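Local coordinates for DNA methyltransferase (Nicotiana tabacum, PDB 4ONQ), which probably methylates cytosine at C5 in DNA, as a plant de novo methyltransferase whose catalytic domain is held here with sinefungin bound, at residues V213-V216 and A217-S221. The protein carries 5 engineered substitutions. Numbering follows the deposited sequence.
Sequences VDTV and AYHLS
Val216 and Leu220 meet along one face of the short buried helix 213-220, and Thr215 and His219 meet one residue back; this is a local contact between successive turns. Four i to i+4 backbone hydrogen bonds hold the turns together. Ala217 N donates to Val213 O at 2.9 Å, and Tyr218 N to Asp214 O at 3.0 Å. His219 N reaches Thr215 O at 3.1 Å and Leu220 N reaches Val216 O at 2.9 Å. Val216 and Leu220 lie side by side and point the same way, with Val216 CG1 3.7 Å from Leu220 CD1. Leu220 also packs on Leu247 of helix 242-249. The domain has the Rossmann-like fold of class I SAM-dependent methyltransferases, and this helix lies between helix 242-249 and strand 66-69, an outermost strand of its mixed sheet. Val213, at the start of the helix, has its side chain about 7 Å from the bound sinefungin. His219 CG is anti to its own carbonyl carbon (chi1 -58°), which brings the ring back along the helix, where one face covers Thr215 O. Thr215 CG2 stands 4.1 Å from His219 CE1. His219 ND1 is hydrogen-bonded to Tyr41 OH, and Tyr82 meets the ring edge-to-face, which probably fixes the imidazole from outside the helix. An alanine here would remove the ring, and is likely to leave Tyr41 OH without this partner and Tyr82 without its edge-to-face contact. Ser221 OG donates a hydrogen bond back to Tyr218 O at 3.0 Å and is also hydrogen-bonded to Phe92 N.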
ATOM      1  N   VAL A 213       2.396   3.573  -1.332  1.00 29.19           N
ATOM      2  CA  VAL A 213       2.327   4.203  -2.651  1.00 29.36           C
ATOM      3  C   VAL A 213       3.600   4.114  -3.516  1.00 38.00           C
ATOM      4  O   VAL A 213       3.510   3.940  -4.731  1.00 40.18           O
ATOM      5  CB  VAL A 213       1.838   5.670  -2.530  1.00 34.33           C
ATOM      6  CG1 VAL A 213       1.878   6.371  -3.870  1.00 30.57           C
ATOM      7  CG2 VAL A 213       0.422   5.704  -1.949  1.00 29.02           C
ATOM      8  N   ASP A 214       4.778   4.224  -2.905  1.00 36.05           N
ATOM      9  CA  ASP A 214       6.032   4.188  -3.668  1.00 35.57           C
ATOM     10  C   ASP A 214       6.254   2.816  -4.322  1.00 46.37           C
ATOM     11  O   ASP A 214       6.727   2.719  -5.462  1.00 44.83           O
ATOM     12  CB  ASP A 214       7.235   4.543  -2.781  1.00 37.36           C
ATOM     13  CG  ASP A 214       7.093   5.894  -2.090  1.00 39.03           C
ATOM     14  OD1 ASP A 214       7.411   6.925  -2.717  1.00 47.88           O
ATOM     15  OD2 ASP A 214       6.685   5.925  -0.907  1.00 56.96           O
ATOM     16  N   THR A 215       5.899   1.763  -3.589  1.00 31.91           N
ATOM     17  CA  THR A 215       6.027   0.383  -4.053  1.00 45.48           C
ATOM     18  C   THR A 215       5.123   0.135  -5.267  1.00 36.77           C
ATOM     19  O   THR A 215       5.569  -0.273  -6.362  1.00 43.51           O
ATOM     20  CB  THR A 215       5.633  -0.606  -2.910  1.00 39.59           C
ATOM     21  OG1 THR A 215       6.331  -0.260  -1.708  1.00 33.90           O
ATOM     22  CG2 THR A 215       5.961  -2.044  -3.276  1.00 35.18           C
ATOM     23  N   VAL A 216       3.838   0.399  -5.059  1.00 31.91           N
ATOM     24  CA  VAL A 216       2.844   0.236  -6.103  1.00 42.08           C
ATOM     25  C   VAL A 216       3.199   1.063  -7.337  1.00 40.29           C
ATOM     26  O   VAL A 216       3.076   0.589  -8.464  1.00 47.76           O
ATOM     27  CB  VAL A 216       1.454   0.631  -5.601  1.00 47.40           C
ATOM     28  CG1 VAL A 216       0.445   0.571  -6.738  1.00 46.52           C
ATOM     29  CG2 VAL A 216       1.038  -0.272  -4.454  1.00 38.85           C
ATOM     30  N   ALA A 217       3.657   2.290  -7.122  1.00 33.62           N
ATOM     31  CA  ALA A 217       4.000   3.169  -8.234  1.00 37.16           C
ATOM     32  C   ALA A 217       5.185   2.608  -8.997  1.00 40.85           C
ATOM     33  O   ALA A 217       5.246   2.712 -10.223  1.00 44.70           O
ATOM     34  CB  ALA A 217       4.303   4.569  -7.744  1.00 36.24           C
ATOM     35  N   TYR A 218       6.131   2.022  -8.267  1.00 40.13           N
ATOM     36  CA  TYR A 218       7.260   1.367  -8.914  1.00 45.87           C
ATOM     37  C   TYR A 218       6.763   0.276  -9.849  1.00 46.15           C
ATOM     38  O   TYR A 218       7.274   0.130 -10.959  1.00 45.72           O
ATOM     39  CB  TYR A 218       8.229   0.781  -7.889  1.00 49.23           C
ATOM     40  CG  TYR A 218       9.446   0.114  -8.499  1.00 57.93           C
ATOM     41  CD1 TYR A 218      10.454   0.864  -9.097  1.00 55.15           C
ATOM     42  CD2 TYR A 218       9.594  -1.266  -8.460  1.00 57.48           C
ATOM     43  CE1 TYR A 218      11.572   0.256  -9.643  1.00 51.06           C
ATOM     44  CE2 TYR A 218      10.706  -1.881  -9.005  1.00 53.66           C
ATOM     45  CZ  TYR A 218      11.690  -1.118  -9.595  1.00 61.19           C
ATOM     46  OH  TYR A 218      12.794  -1.738 -10.136  1.00 74.73           O
ATOM     47  N   HIS A 219       5.760  -0.485  -9.419  1.00 37.07           N
ATOM     48  CA  HIS A 219       5.211  -1.496 -10.331  1.00 40.14           C
ATOM     49  C   HIS A 219       4.398  -0.925 -11.509  1.00 43.71           C
ATOM     50  O   HIS A 219       4.510  -1.409 -12.635  1.00 43.32           O
ATOM     51  CB  HIS A 219       4.414  -2.554  -9.573  1.00 47.71           C
ATOM     52  CG  HIS A 219       5.211  -3.257  -8.520  1.00 48.88           C
ATOM     53  ND1 HIS A 219       4.634  -3.847  -7.417  1.00 50.74           N
ATOM     54  CD2 HIS A 219       6.546  -3.449  -8.395  1.00 42.72           C
ATOM     55  CE1 HIS A 219       5.578  -4.377  -6.660  1.00 50.01           C
ATOM     56  NE2 HIS A 219       6.747  -4.152  -7.232  1.00 41.03           N
ATOM     57  N   LEU A 220       3.595   0.104 -11.253  1.00 45.03           N
ATOM     58  CA  LEU A 220       2.710   0.659 -12.277  1.00 40.86           C
ATOM     59  C   LEU A 220       3.429   1.587 -13.250  1.00 44.32           C
ATOM     60  O   LEU A 220       2.852   2.000 -14.251  1.00 47.98           O
ATOM     61  CB  LEU A 220       1.545   1.418 -11.634  1.00 35.06           C
ATOM     62  CG  LEU A 220       0.590   0.634 -10.731  1.00 36.65           C
ATOM     63  CD1 LEU A 220      -0.498   1.542 -10.147  1.00 35.87           C
ATOM     64  CD2 LEU A 220      -0.034  -0.515 -11.494  1.00 34.95           C
ATOM     65  N   SER A 221       4.680   1.924 -12.952  1.00 38.34           N
ATOM     66  CA  SER A 221       5.405   2.919 -13.742  1.00 46.19           C
ATOM     67  C   SER A 221       5.525   2.520 -15.211  1.00 50.34           C
ATOM     68  O   SER A 221       5.597   3.377 -16.087  1.00 53.31           O
ATOM     69  CB  SER A 221       6.793   3.169 -13.153  1.00 39.53           C
ATOM     70  OG  SER A 221       7.607   2.021 -13.270  1.00 47.06           O
TER